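Local coordinates for Glyoxalase/bleomycin resisance protein/dioxygenase (Streptomyces sp. CB03234, PDB 5UJP), which binds calcium and can bind riboflavin, and belongs to the glyoxalase/bleomycin resistance superfamily, with a dioxygenase activity that is presumed at best, at residues F18-G24 with R80-V86; V74-C78 with G97-M101. One frame throughout, in Å; residues are numbered along the deposited sequence.

Helix 74-83 takes part in both contacts, whose centres lie 14 Å apart. Near its C-terminal end, contact 1 sets residues 80-86 against the last turn of helix 12-23; at its start, contact 2 lays residues 74-78 on strand 97-103. Along the chain the segments come in the order 18-24, 74-78, 80-86 and 97-101, so the two contacts cross. Strand 97-103 is an inner strand of the four-stranded mixed sheet formed by 67-70, 109-113, 97-103 and 88-94. One helix thus packs both on that sheet and against the other helix, while the strand also carries Gln99, a riboflavin-binding residue, away from the helix.

Contact 1: residues F18-G24 with R80-V86; sequences FYVETVG and RLQERGV
The C-terminal turns of the two helices of this glyoxalase-superfamily fold, 12-23 and 74-83, meet where Thr22 and Val23 touch Leu81, Arg84 and Val86. The apolar half rests on methyl groups. Chi1 of Thr22 (-63°) sets OG1 beside the backbone N and leaves CG2 anti to that N, where it reaches Val86 CG2 at 3.7 Å. The same Val86 CG2 lies 3.8 Å from Phe18 CE1, so one branch serves two partners. Val23 CG2 lies over one face of the Phe18 ring, toward its rim, and approaches Leu81 CD2 at 3.9 Å, the two side chains crossing at a slant. Phe18, Val23, Leu81 and Val86 all also touch Phe102 of strand 97-103.

The polar half involves backbone carbonyls at the end of helix 12-23, where Val23 N bonds to Phe18 O in a wider pi-type turn. Arg84 NH1 gives Thr22 O a weak hydrogen bond (3.3 Å, 125°). A water donates to Glu21 O at 2.7 Å and accepts from Arg80 NH2 at 2.8 Å, lying in the guanidinium plane at its edge. The two guanidinium groups overlap in an offset fashion, Arg84 CZ 3.2 Å above the plane of Arg80. Their NH2 atoms, both donors, come within 2.9 Å (Arg80 NH2 to Arg84 NH2) without bonding; the helix-end carbonyls probably offset part of this repulsion.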
loop_
_atom_site.group_PDB
_atom_site.type_symbol
_atom_site.label_atom_id
_atom_site.label_comp_id
_atom_site.label_asym_id
_atom_site.label_seq_id
_atom_site.Cartn_x
_atom_site.Cartn_y
_atom_site.Cartn_z
ATOM N N PHE A 18 -19.016 0.116 1.499
ATOM C CA PHE A 18 -18.369 -1.186 1.329
ATOM C C PHE A 18 -17.327 -1.446 2.411
ATOM O O PHE A 18 -17.369 -2.484 3.090
ATOM C CB PHE A 18 -17.741 -1.293 -0.056
ATOM C CG PHE A 18 -17.084 -2.635 -0.305
ATOM C CD1 PHE A 18 -17.864 -3.734 -0.629
ATOM C CD2 PHE A 18 -15.701 -2.792 -0.199
ATOM C CE1 PHE A 18 -17.259 -4.972 -0.830
ATOM C CE2 PHE A 18 -15.104 -4.019 -0.414
ATOM C CZ PHE A 18 -15.890 -5.108 -0.743
ATOM N N TYR A 19 -16.360 -0.529 2.580
ATOM C CA TYR A 19 -15.238 -0.833 3.472
ATOM C C TYR A 19 -15.658 -0.792 4.933
ATOM O O TYR A 19 -15.193 -1.608 5.727
ATOM C CB TYR A 19 -14.041 0.105 3.241
ATOM C CG TYR A 19 -13.301 -0.259 1.978
ATOM C CD1 TYR A 19 -12.244 -1.188 2.001
ATOM C CD2 TYR A 19 -13.639 0.325 0.765
ATOM C CE1 TYR A 19 -11.586 -1.540 0.875
ATOM C CE2 TYR A 19 -12.954 -0.025 -0.415
ATOM C CZ TYR A 19 -11.929 -0.957 -0.351
ATOM O OH TYR A 19 -11.234 -1.328 -1.515
ATOM N N VAL A 20 -16.473 0.178 5.311
ATOM C CA VAL A 20 -16.837 0.306 6.715
ATOM C C VAL A 20 -17.966 -0.651 7.070
ATOM O O VAL A 20 -17.878 -1.427 8.039
ATOM C CB VAL A 20 -17.195 1.769 7.044
ATOM C CG1 VAL A 20 -17.599 1.900 8.529
ATOM C CG2 VAL A 20 -16.038 2.711 6.700
ATOM N N GLU A 21 -19.073 -0.588 6.324
ATOM C CA GLU A 21 -20.248 -1.348 6.751
ATOM C C GLU A 21 -20.181 -2.808 6.307
ATOM O O GLU A 21 -20.425 -3.713 7.105
ATOM C CB GLU A 21 -21.523 -0.654 6.260
ATOM C CG GLU A 21 -21.655 0.812 6.654
ATOM C CD GLU A 21 -21.921 1.003 8.125
ATOM O OE1 GLU A 21 -22.837 0.331 8.647
ATOM O OE2 GLU A 21 -21.238 1.840 8.755
ATOM N N THR A 22 -19.867 -3.061 5.037
ATOM C CA THR A 22 -19.874 -4.417 4.511
ATOM C C THR A 22 -18.660 -5.207 4.985
ATOM O O THR A 22 -18.819 -6.265 5.601
ATOM C CB THR A 22 -19.954 -4.389 2.990
ATOM O OG1 THR A 22 -21.198 -3.780 2.602
ATOM C CG2 THR A 22 -19.852 -5.806 2.419
ATOM N N VAL A 23 -17.449 -4.676 4.764
ATOM C CA VAL A 23 -16.252 -5.422 5.127
ATOM C C VAL A 23 -15.994 -5.346 6.635
ATOM O O VAL A 23 -15.500 -6.301 7.251
ATOM C CB VAL A 23 -15.055 -4.893 4.297
ATOM C CG1 VAL A 23 -13.743 -5.522 4.780
ATOM C CG2 VAL A 23 -15.240 -5.187 2.825
ATOM N N GLY A 24 -16.297 -4.221 7.247
ATOM C CA GLY A 24 -16.123 -4.081 8.678
ATOM C C GLY A 24 -14.820 -3.466 9.122
ATOM O O GLY A 24 -14.457 -3.612 10.289
ATOM N N ARG A 80 -17.750 -14.510 6.259
ATOM C CA ARG A 80 -18.543 -13.314 6.504
ATOM C C ARG A 80 -18.698 -12.516 5.225
ATOM O O ARG A 80 -19.782 -12.001 4.929
ATOM C CB ARG A 80 -17.875 -12.475 7.584
ATOM C CG ARG A 80 -18.712 -11.284 8.065
ATOM C CD ARG A 80 -17.943 -10.503 9.131
ATOM N NE ARG A 80 -18.758 -9.517 9.839
ATOM C CZ ARG A 80 -18.820 -8.221 9.534
ATOM N NH1 ARG A 80 -18.119 -7.740 8.526
ATOM N NH2 ARG A 80 -19.587 -7.398 10.243
ATOM N N LEU A 81 -17.612 -12.380 4.465
ATOM C CA LEU A 81 -17.678 -11.635 3.206
ATOM C C LEU A 81 -18.651 -12.289 2.222
ATOM O O LEU A 81 -19.537 -11.610 1.665
ATOM C CB LEU A 81 -16.277 -11.509 2.605
ATOM C CG LEU A 81 -15.368 -10.533 3.357
ATOM C CD1 LEU A 81 -13.920 -10.747 2.954
ATOM C CD2 LEU A 81 -15.801 -9.086 3.044
ATOM N N GLN A 82 -18.520 -13.606 1.997
ATOM C CA GLN A 82 -19.433 -14.289 1.079
ATOM C C GLN A 82 -20.877 -14.184 1.543
ATOM O O GLN A 82 -21.787 -14.018 0.719
ATOM C CB GLN A 82 -19.012 -15.747 0.893
ATOM C CG GLN A 82 -17.639 -15.844 0.236
ATOM C CD GLN A 82 -17.355 -17.124 -0.531
ATOM O OE1 GLN A 82 -16.831 -17.086 -1.655
ATOM N NE2 GLN A 82 -17.650 -18.256 0.076
ATOM N N GLU A 83 -21.115 -14.278 2.848
ATOM C CA GLU A 83 -22.472 -14.114 3.359
ATOM C C GLU A 83 -23.022 -12.753 2.973
ATOM O O GLU A 83 -24.227 -12.594 2.741
ATOM C CB GLU A 83 -22.433 -14.221 4.875
ATOM C CG GLU A 83 -23.031 -15.466 5.420
ATOM C CD GLU A 83 -23.616 -15.221 6.780
ATOM O OE1 GLU A 83 -22.877 -14.718 7.655
ATOM O OE2 GLU A 83 -24.818 -15.494 6.964
ATOM N N ARG A 84 -22.150 -11.749 2.895
ATOM C CA ARG A 84 -22.598 -10.390 2.638
ATOM C C ARG A 84 -22.579 -10.031 1.163
ATOM O O ARG A 84 -22.627 -8.837 0.819
ATOM C CB ARG A 84 -21.798 -9.402 3.481
ATOM C CG ARG A 84 -22.118 -9.496 4.949
ATOM C CD ARG A 84 -21.150 -8.690 5.776
ATOM N NE ARG A 84 -21.568 -8.681 7.169
ATOM C CZ ARG A 84 -21.819 -7.582 7.873
ATOM N NH1 ARG A 84 -21.652 -6.382 7.327
ATOM N NH2 ARG A 84 -22.220 -7.682 9.136
ATOM N N GLY A 85 -22.455 -11.027 0.291
ATOM C CA GLY A 85 -22.493 -10.786 -1.138
ATOM C C GLY A 85 -21.202 -10.320 -1.760
ATOM O O GLY A 85 -21.224 -9.671 -2.817
ATOM N N VAL A 86 -20.062 -10.620 -1.146
ATOM C CA VAL A 86 -18.790 -10.189 -1.689
ATOM C C VAL A 86 -18.124 -11.353 -2.400
ATOM O O VAL A 86 -18.111 -12.471 -1.892
ATOM C CB VAL A 86 -17.899 -9.641 -0.563
ATOM C CG1 VAL A 86 -16.505 -9.255 -1.114
ATOM C CG2 VAL A 86 -18.578 -8.461 0.103
HETATM O O HOH W 1 -19.271 -4.860 9.225
#

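Contact 2: residues V74-C78 with G97-M101; sequences VDADC and GRQAM
Asp75 and Arg98 form the polar part of this contact, which seats the first turn of helix 74-83 on strand 97-103. Over these short segments the axes approach to 8.8 Å and run nearly parallel, at 16°. Arg98 grips the carboxylate side-on with two nitrogens. NE donates to OD1 of Asp75 at 2.7 Å (169°), and NH2 of Arg98 donates to OD2 of Asp75 at 2.9 Å (170°). Both oxygens accept through their syn lone pairs, and the carboxylate and guanidinium are nearly coplanar. An Arg98 chain extended from CG to NE, its CG anti to the backbone N, carries the group out to Asp75. The remaining nitrogen, NH1, bonds to Asn93 OD1, so a second partner further fixes the rotation of the guanidinium.

The apolar contacts lie beside the bridge. Val74 meets the Arg98 chain at about a right angle, its CG1 3.6 Å from Arg98 CG and 3.5 Å from Arg98 O. The other branch of Val74, CG2, rests 3.8 Å from Ala100 CB. From the next turn Cys78 SG comes to 3.3 Å of Ala100 CB, a tight fit at the small alanine. Pro91 of strand 88-94 touches Asp75, Cys78 and Arg98.

Arg98 and Ala100 direct their CB atoms to the helix, whereas that of Gln99, which binds riboflavin in another structure of this protein, points away from it. The two straight, charged bonds tie the helix start to the strand and, with Asn93, hold the guanidinium in one plane.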
loop_
_atom_site.group_PDB
_atom_site.type_symbol
_atom_site.label_atom_id
_atom_site.label_comp_id
_atom_site.label_asym_id
_atom_site.label_seq_id
_atom_site.Cartn_x
_atom_site.Cartn_y
_atom_site.Cartn_z
ATOM N N VAL A 74 -8.428 -15.994 8.429
ATOM C CA VAL A 74 -8.871 -15.714 7.059
ATOM C C VAL A 74 -10.138 -16.495 6.699
ATOM O O VAL A 74 -10.965 -16.001 5.926
ATOM C CB VAL A 74 -7.726 -15.941 6.044
ATOM C CG1 VAL A 74 -7.320 -17.441 5.968
ATOM C CG2 VAL A 74 -8.098 -15.406 4.699
ATOM N N ASP A 75 -10.312 -17.703 7.231
ATOM C CA ASP A 75 -11.532 -18.460 6.934
ATOM C C ASP A 75 -12.767 -17.751 7.473
ATOM O O ASP A 75 -13.825 -17.724 6.808
ATOM C CB ASP A 75 -11.411 -19.888 7.469
ATOM C CG ASP A 75 -10.350 -20.676 6.719
ATOM O OD1 ASP A 75 -9.153 -20.502 6.997
ATOM O OD2 ASP A 75 -10.700 -21.441 5.812
ATOM N N ALA A 76 -12.674 -17.192 8.690
ATOM C CA ALA A 76 -13.794 -16.427 9.235
ATOM C C ALA A 76 -14.092 -15.214 8.386
ATOM O O ALA A 76 -15.258 -14.900 8.119
ATOM C CB ALA A 76 -13.490 -15.976 10.654
ATOM N N ASP A 77 -13.046 -14.499 7.981
ATOM C CA ASP A 77 -13.250 -13.328 7.145
ATOM C C ASP A 77 -13.952 -13.705 5.845
ATOM O O ASP A 77 -14.873 -12.995 5.404
ATOM C CB ASP A 77 -11.904 -12.694 6.810
ATOM C CG ASP A 77 -11.223 -12.077 8.022
ATOM O OD1 ASP A 77 -11.885 -11.820 9.047
ATOM O OD2 ASP A 77 -9.997 -11.864 7.923
ATOM N N CYS A 78 -13.535 -14.819 5.219
ATOM C CA CYS A 78 -14.134 -15.200 3.941
ATOM C C CYS A 78 -15.590 -15.586 4.102
ATOM O O CYS A 78 -16.417 -15.280 3.236
ATOM C CB CYS A 78 -13.340 -16.339 3.312
ATOM S SG CYS A 78 -11.755 -15.852 2.645
ATOM N N GLY A 97 1.648 -18.484 4.634
ATOM C CA GLY A 97 0.389 -18.171 5.251
ATOM C C GLY A 97 -0.771 -18.571 4.370
ATOM O O GLY A 97 -0.614 -19.018 3.239
ATOM N N ARG A 98 -1.954 -18.395 4.911
ATOM C CA ARG A 98 -3.188 -18.821 4.288
ATOM C C ARG A 98 -3.918 -17.564 3.844
ATOM O O ARG A 98 -4.161 -16.677 4.661
ATOM C CB ARG A 98 -3.998 -19.589 5.318
ATOM C CG ARG A 98 -5.309 -20.177 4.798
ATOM C CD ARG A 98 -5.867 -21.233 5.797
ATOM N NE ARG A 98 -7.221 -21.664 5.426
ATOM C CZ ARG A 98 -7.481 -22.578 4.509
ATOM N NH1 ARG A 98 -6.472 -23.176 3.871
ATOM N NH2 ARG A 98 -8.746 -22.895 4.224
ATOM N N GLN A 99 -4.228 -17.471 2.558
ATOM C CA GLN A 99 -4.608 -16.167 2.022
ATOM C C GLN A 99 -5.879 -16.223 1.196
ATOM O O GLN A 99 -6.282 -17.262 0.698
ATOM C CB GLN A 99 -3.489 -15.498 1.212
ATOM C CG GLN A 99 -3.202 -16.114 -0.078
ATOM C CD GLN A 99 -2.082 -15.343 -0.828
ATOM O OE1 GLN A 99 -2.256 -14.896 -1.957
ATOM N NE2 GLN A 99 -0.966 -15.151 -0.165
ATOM N N ALA A 100 -6.495 -15.058 1.040
ATOM C CA ALA A 100 -7.665 -14.956 0.194
ATOM C C ALA A 100 -7.721 -13.559 -0.383
ATOM O O ALA A 100 -7.100 -12.627 0.134
ATOM C CB ALA A 100 -8.943 -15.175 0.997
HETATM N N MSE A 101 -8.468 -13.407 -1.492
HETATM C CA MSE A 101 -8.604 -12.110 -2.149
HETATM C C MSE A 101 -10.074 -11.802 -2.305
HETATM O O MSE A 101 -10.881 -12.711 -2.520
HETATM C CB MSE A 101 -7.962 -12.175 -3.540
HETATM C CG MSE A 101 -6.738 -13.069 -3.606
HETATM SE SE MSE A 101 -5.258 -12.432 -2.487
HETATM C CE MSE A 101 -4.865 -10.787 -3.449
#